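Pyruvate kinase (Cryptosporidium parvum, PDB 4DRS) probably catalyses the last step of glycolysis, passing the phosphate of phosphoenolpyruvate to ADP to give pyruvate and ATP, with magnesium and potassium as cofactors. Local coordinates at residues A[236-240]-A[241-245]; A[211-215]-A[216-220]. All blocks are in the same frame, centred on the assembly; numbering follows the deposited sequence.

Overall arrangement
Both contacts are helix starts in the TIM barrel of pyruvate kinase. They follow in series along the chain and neither encloses the other. Contact 2 comes first. It closes the turn where the chain, back from the strands of the mixed sheet that ends at 201-202, enters helix 215-226. The chain then runs through barrel strand 232-235. Contact 1 closes the turn between that strand and helix 241-252. The centres lie about 12 Å apart, and the two turns touch. Ile212 packs on Asp243 and on the backbone of 236-237, and Ile213 reaches the first turn of helix 241-252. Two consecutive helices and the strand between them are so joined at their ends.

Contact 1. Residues A[236-240]-A[241-245]; sequences SFVQN and GADVQ
Asn240 and Asp243 form a capping box at the start of helix 241-252, with Asn240 as the N-cap. The hydrogen bonds centre on Asp243. Asp243 OD2 takes the backbone N of Gln239 at 2.8 Å, nearly in line with the C-O bond. Asp243 OD2 also takes Asn240 N at 3.2 Å, from above the carboxylate plane. Two amides of the incoming loop thus grip one carboxylate oxygen. The CG of Asp243 stands anti to its own carbonyl carbon (chi1 -63°), which turns the carboxylate back over the loop. The reciprocal bond of the box, Asp243 N to Asn240 OD1, is weak at 3.4 Å. Asp243 N also bonds to the backbone Asn240 O, at 3.0 Å. The Asn240 chi1 of 42° sets CG between the backbone N and the carbonyl carbon, and OD1 swings over the first turn. There Asn240 OD1 also meets Ala242 CB at 3.4 Å. The two polar side chains cross at about a right angle, their amide and carboxylate planes 34° apart.

The apolar part is small. Val238 CG1 lies 4.0 Å from Val244 CG2 and touches Asp243 CB at 3.9 Å. Both valines are buried.

The turn leads from barrel strand 232-235 into its helix, a beta-to-alpha connection of the TIM barrel. Val238 and Val244 pack on strand 266-271 and helix 280-286. Gln239 OE1 bonds to Asn273, and Ser236 OG bonds to Lys270 and to the backbone of Thr110. The neighbouring barrel strands 105-109 and 266-271 flank strand 232-235.

Contact 2. Residues A[211-215]-A[216-220]; sequences PIIGD and KDRHD
The N-terminal turn of helix 215-226 holds this contact, with Gly214 as the N-cap residue. Gly214 N bonds to Asp217 OD2 at 3.0 Å. It meets that oxygen on the anti side, 24° out of the carboxylate plane. With chi1 at -59°, Asp217 CG sits beside its own backbone N, and the carboxylate points back to the residue before the helix. The first helical backbone bonds follow, Arg218 N to Gly214 O and His219 N to Asp215 O, both 3.1 Å long. Ile213 CG2 covers the turn from one side. Ile213 CG2 sits 3.7 Å from Asp217 CB and 3.8 Å from Arg218 CG. Farther along, Lys216 bends at its last torsion (chi4 64°) and its NZ reaches Asp220 OD2 at 3.1 Å, on the syn lone pair. This i to i+4 salt bridge spans one turn of the helix.

Beyond the turn, Ile213 packs on Leu246 and Cys247 of helix 241-252. Asp217 is buried, yet both carboxylate oxygens have an amide donor: OD2 has Gly214 N and OD1 has Gly112 N. The negative group at the helix start probably also interacts well with the helix dipole.

Contact 1. Residues A[236-240]-A[241-245]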
ATOM      1  N   SER A 236      22.311 -34.740   7.917  1.00 35.08           N
ATOM      2  CA  SER A 236      22.237 -34.362   9.336  1.00 36.22           C
ATOM      3  C   SER A 236      23.388 -33.469   9.796  1.00 36.54           C
ATOM      4  O   SER A 236      24.538 -33.673   9.401  1.00 36.69           O
ATOM      5  CB  SER A 236      22.162 -35.604  10.235  1.00 36.33           C
ATOM      6  OG  SER A 236      20.964 -36.322  10.020  1.00 35.66           O
ATOM      7  N   PHE A 237      23.061 -32.493  10.642  1.00 37.19           N
ATOM      8  CA  PHE A 237      24.039 -31.592  11.282  1.00 38.84           C
ATOM      9  C   PHE A 237      24.980 -30.850  10.327  1.00 39.33           C
ATOM     10  O   PHE A 237      26.173 -30.746  10.595  1.00 40.20           O
ATOM     11  CB  PHE A 237      24.868 -32.339  12.348  1.00 39.52           C
ATOM     12  CG  PHE A 237      24.115 -32.625  13.618  1.00 40.70           C
ATOM     13  CD1 PHE A 237      24.139 -31.717  14.679  1.00 41.19           C
ATOM     14  CD2 PHE A 237      23.387 -33.803  13.761  1.00 40.73           C
ATOM     15  CE1 PHE A 237      23.444 -31.977  15.851  1.00 41.71           C
ATOM     16  CE2 PHE A 237      22.692 -34.069  14.929  1.00 41.32           C
ATOM     17  CZ  PHE A 237      22.716 -33.151  15.976  1.00 42.36           C
ATOM     18  N   VAL A 238      24.446 -30.339   9.223  1.00 39.78           N
ATOM     19  CA  VAL A 238      25.230 -29.497   8.316  1.00 40.65           C
ATOM     20  C   VAL A 238      25.597 -28.208   9.044  1.00 42.30           C
ATOM     21  O   VAL A 238      24.769 -27.640   9.759  1.00 42.24           O
ATOM     22  CB  VAL A 238      24.465 -29.201   7.010  1.00 39.65           C
ATOM     23  CG1 VAL A 238      25.223 -28.213   6.134  1.00 39.53           C
ATOM     24  CG2 VAL A 238      24.224 -30.496   6.249  1.00 39.75           C
ATOM     25  N   GLN A 239      26.839 -27.759   8.873  1.00 44.73           N
ATOM     26  CA  GLN A 239      27.352 -26.610   9.621  1.00 46.66           C
ATOM     27  C   GLN A 239      27.919 -25.493   8.746  1.00 47.86           C
ATOM     28  O   GLN A 239      28.073 -24.361   9.208  1.00 48.59           O
ATOM     29  CB  GLN A 239      28.390 -27.071  10.639  1.00 48.55           C
ATOM     30  CG  GLN A 239      27.800 -27.950  11.732  1.00 50.91           C
ATOM     31  CD  GLN A 239      28.822 -28.430  12.748  1.00 52.95           C
ATOM     32  OE1 GLN A 239      28.456 -28.827  13.858  1.00 53.96           O
ATOM     33  NE2 GLN A 239      30.102 -28.401  12.381  1.00 52.73           N
ATOM     34  N   ASN A 240      28.227 -25.818   7.491  1.00 48.18           N
ATOM     35  CA  ASN A 240      28.698 -24.836   6.511  1.00 48.89           C
ATOM     36  C   ASN A 240      28.555 -25.367   5.092  1.00 48.09           C
ATOM     37  O   ASN A 240      28.313 -26.557   4.896  1.00 47.68           O
ATOM     38  CB  ASN A 240      30.150 -24.437   6.791  1.00 51.61           C
ATOM     39  CG  ASN A 240      31.013 -25.621   7.171  1.00 52.91           C
ATOM     40  OD1 ASN A 240      31.209 -26.543   6.379  1.00 53.70           O
ATOM     41  ND2 ASN A 240      31.522 -25.609   8.396  1.00 53.68           N
ATOM     42  N   GLY A 241      28.711 -24.477   4.111  1.00 48.17           N
ATOM     43  CA  GLY A 241      28.613 -24.831   2.692  1.00 47.47           C
ATOM     44  C   GLY A 241      29.566 -25.927   2.248  1.00 47.81           C
ATOM     45  O   GLY A 241      29.283 -26.650   1.291  1.00 48.33           O
ATOM     46  N   ALA A 242      30.693 -26.052   2.946  1.00 47.21           N
ATOM     47  CA  ALA A 242      31.690 -27.072   2.638  1.00 47.16           C
ATOM     48  C   ALA A 242      31.156 -28.484   2.883  1.00 46.60           C
ATOM     49  O   ALA A 242      31.553 -29.424   2.186  1.00 46.01           O
ATOM     50  CB  ALA A 242      32.967 -26.836   3.430  1.00 47.33           C
ATOM     51  N   ASP A 243      30.265 -28.623   3.867  1.00 45.47           N
ATOM     52  CA  ASP A 243      29.593 -29.898   4.136  1.00 44.42           C
ATOM     53  C   ASP A 243      28.728 -30.306   2.947  1.00 43.52           C
ATOM     54  O   ASP A 243      28.733 -31.469   2.533  1.00 42.59           O
ATOM     55  CB  ASP A 243      28.728 -29.820   5.399  1.00 44.21           C
ATOM     56  CG  ASP A 243      29.535 -29.553   6.661  1.00 45.48           C
ATOM     57  OD1 ASP A 243      30.698 -30.002   6.754  1.00 46.31           O
ATOM     58  OD2 ASP A 243      28.991 -28.907   7.580  1.00 46.17           O
ATOM     59  N   VAL A 244      27.990 -29.337   2.405  1.00 43.03           N
ATOM     60  CA  VAL A 244      27.143 -29.551   1.233  1.00 42.52           C
ATOM     61  C   VAL A 244      28.000 -29.916   0.016  1.00 42.85           C
ATOM     62  O   VAL A 244      27.677 -30.853  -0.720  1.00 41.57           O
ATOM     63  CB  VAL A 244      26.253 -28.313   0.930  1.00 42.33           C
ATOM     64  CG1 VAL A 244      25.317 -28.581  -0.241  1.00 41.05           C
ATOM     65  CG2 VAL A 244      25.439 -27.916   2.155  1.00 41.74           C
ATOM     66  N   GLN A 245      29.094 -29.181  -0.175  1.00 44.91           N
ATOM     67  CA  GLN A 245      30.007 -29.394  -1.305  1.00 46.82           C
ATOM     68  C   GLN A 245      30.719 -30.745  -1.286  1.00 44.98           C
ATOM     69  O   GLN A 245      30.988 -31.313  -2.344  1.00 44.24           O
ATOM     70  CB  GLN A 245      31.017 -28.247  -1.427  1.00 51.34           C
ATOM     71  CG  GLN A 245      30.494 -27.071  -2.243  1.00 56.37           C
ATOM     72  CD  GLN A 245      31.418 -25.861  -2.212  1.00 61.28           C
ATOM     73  OE1 GLN A 245      31.800 -25.379  -1.139  1.00 63.81           O
ATOM     74  NE2 GLN A 245      31.769 -25.353  -3.393  1.00 62.90           N
TER

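Contact 2. Residues A[211-215]-A[216-220]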
ATOM      1  N   PRO A 211      33.298 -36.234  11.773  1.00 52.76           N
ATOM      2  CA  PRO A 211      32.973 -35.580  10.504  1.00 51.61           C
ATOM      3  C   PRO A 211      31.458 -35.447  10.313  1.00 50.57           C
ATOM      4  O   PRO A 211      30.686 -36.228  10.883  1.00 50.10           O
ATOM      5  CB  PRO A 211      33.554 -36.525   9.444  1.00 51.00           C
ATOM      6  CG  PRO A 211      34.060 -37.731  10.168  1.00 51.85           C
ATOM      7  CD  PRO A 211      33.614 -37.661  11.592  1.00 52.49           C
ATOM      8  N   ILE A 212      31.044 -34.458   9.529  1.00 48.70           N
ATOM      9  CA  ILE A 212      29.638 -34.303   9.177  1.00 48.11           C
ATOM     10  C   ILE A 212      29.206 -35.475   8.291  1.00 47.54           C
ATOM     11  O   ILE A 212      28.138 -36.050   8.478  1.00 46.65           O
ATOM     12  CB  ILE A 212      29.369 -32.938   8.497  1.00 47.95           C
ATOM     13  CG1 ILE A 212      29.844 -31.776   9.399  1.00 49.01           C
ATOM     14  CG2 ILE A 212      27.899 -32.789   8.106  1.00 47.30           C
ATOM     15  CD1 ILE A 212      29.312 -31.778  10.825  1.00 47.84           C
ATOM     16  N   ILE A 213      30.058 -35.829   7.338  1.00 47.88           N
ATOM     17  CA  ILE A 213      29.853 -37.020   6.531  1.00 47.55           C
ATOM     18  C   ILE A 213      31.004 -37.981   6.829  1.00 47.07           C
ATOM     19  O   ILE A 213      32.102 -37.840   6.292  1.00 46.56           O
ATOM     20  CB  ILE A 213      29.764 -36.690   5.019  1.00 47.77           C
ATOM     21  CG1 ILE A 213      28.761 -35.558   4.770  1.00 47.75           C
ATOM     22  CG2 ILE A 213      29.369 -37.922   4.216  1.00 47.33           C
ATOM     23  CD1 ILE A 213      28.750 -35.044   3.342  1.00 48.52           C
ATOM     24  N   GLY A 214      30.750 -38.939   7.715  1.00 46.91           N
ATOM     25  CA  GLY A 214      31.754 -39.930   8.088  1.00 48.05           C
ATOM     26  C   GLY A 214      31.832 -41.069   7.088  1.00 49.36           C
ATOM     27  O   GLY A 214      31.299 -40.978   5.977  1.00 48.98           O
ATOM     28  N   ASP A 215      32.487 -42.154   7.489  1.00 50.39           N
ATOM     29  CA  ASP A 215      32.636 -43.317   6.628  1.00 50.05           C
ATOM     30  C   ASP A 215      31.309 -44.047   6.392  1.00 49.28           C
ATOM     31  O   ASP A 215      31.013 -44.448   5.260  1.00 48.31           O
ATOM     32  CB  ASP A 215      33.677 -44.279   7.192  1.00 52.10           C
ATOM     33  CG  ASP A 215      34.055 -45.354   6.204  1.00 53.95           C
ATOM     34  OD1 ASP A 215      33.598 -46.505   6.384  1.00 53.94           O
ATOM     35  OD2 ASP A 215      34.782 -45.038   5.233  1.00 54.82           O
ATOM     36  N   LYS A 216      30.519 -44.214   7.453  1.00 48.33           N
ATOM     37  CA  LYS A 216      29.200 -44.835   7.338  1.00 48.04           C
ATOM     38  C   LYS A 216      28.230 -43.996   6.491  1.00 46.91           C
ATOM     39  O   LYS A 216      27.463 -44.549   5.697  1.00 46.24           O
ATOM     40  CB  LYS A 216      28.597 -45.146   8.716  1.00 49.14           C
ATOM     41  CG  LYS A 216      27.090 -45.373   8.678  1.00 50.56           C
ATOM     42  CD  LYS A 216      26.562 -46.150   9.868  1.00 52.33           C
ATOM     43  CE  LYS A 216      25.056 -46.346   9.763  1.00 52.68           C
ATOM     44  NZ  LYS A 216      24.659 -47.182   8.591  1.00 53.15           N
ATOM     45  N   ASP A 217      28.272 -42.674   6.660  1.00 46.43           N
ATOM     46  CA  ASP A 217      27.403 -41.770   5.898  1.00 45.58           C
ATOM     47  C   ASP A 217      27.698 -41.883   4.402  1.00 44.41           C
ATOM     48  O   ASP A 217      26.779 -41.993   3.594  1.00 42.70           O
ATOM     49  CB  ASP A 217      27.549 -40.315   6.365  1.00 45.79           C
ATOM     50  CG  ASP A 217      27.215 -40.123   7.837  1.00 47.71           C
ATOM     51  OD1 ASP A 217      26.242 -40.735   8.333  1.00 48.29           O
ATOM     52  OD2 ASP A 217      27.925 -39.337   8.503  1.00 49.77           O
ATOM     53  N   ARG A 218      28.984 -41.874   4.055  1.00 45.04           N
ATOM     54  CA  ARG A 218      29.436 -42.050   2.673  1.00 45.44           C
ATOM     55  C   ARG A 218      28.939 -43.367   2.099  1.00 43.70           C
ATOM     56  O   ARG A 218      28.453 -43.418   0.970  1.00 42.83           O
ATOM     57  CB  ARG A 218      30.964 -42.004   2.583  1.00 48.51           C
ATOM     58  CG  ARG A 218      31.595 -40.657   2.920  1.00 52.40           C
ATOM     59  CD  ARG A 218      32.999 -40.552   2.341  1.00 55.25           C
ATOM     60  NE  ARG A 218      33.005 -41.049   0.964  1.00 58.48           N
ATOM     61  CZ  ARG A 218      33.821 -40.627   0.002  1.00 58.98           C
ATOM     62  NH1 ARG A 218      34.718 -39.674   0.247  1.00 59.32           N
ATOM     63  NH2 ARG A 218      33.723 -41.156  -1.214  1.00 59.08           N
ATOM     64  N   HIS A 219      29.056 -44.427   2.893  1.00 43.57           N
ATOM     65  CA  HIS A 219      28.604 -45.751   2.499  1.00 43.39           C
ATOM     66  C   HIS A 219      27.124 -45.762   2.221  1.00 43.46           C
ATOM     67  O   HIS A 219      26.684 -46.318   1.213  1.00 43.39           O
ATOM     68  CB  HIS A 219      28.973 -46.788   3.562  1.00 44.74           C
ATOM     69  CG  HIS A 219      28.317 -48.137   3.351  1.00 45.63           C
ATOM     70  ND1 HIS A 219      28.779 -49.039   2.457  1.00 46.17           N
ATOM     71  CD2 HIS A 219      27.190 -48.711   3.945  1.00 45.52           C
ATOM     72  CE1 HIS A 219      27.997 -50.136   2.481  1.00 46.38           C
ATOM     73  NE2 HIS A 219      27.024 -49.934   3.392  1.00 46.99           N
ATOM     74  N   ASP A 220      26.343 -45.145   3.105  1.00 42.55           N
ATOM     75  CA  ASP A 220      24.897 -45.069   2.923  1.00 41.81           C
ATOM     76  C   ASP A 220      24.505 -44.223   1.711  1.00 40.60           C
ATOM     77  O   ASP A 220      23.548 -44.549   1.010  1.00 40.76           O
ATOM     78  CB  ASP A 220      24.226 -44.521   4.183  1.00 42.73           C
ATOM     79  CG  ASP A 220      24.392 -45.434   5.381  1.00 44.26           C
ATOM     80  OD1 ASP A 220      24.514 -46.665   5.195  1.00 45.71           O
ATOM     81  OD2 ASP A 220      24.389 -44.914   6.517  1.00 44.79           O
TER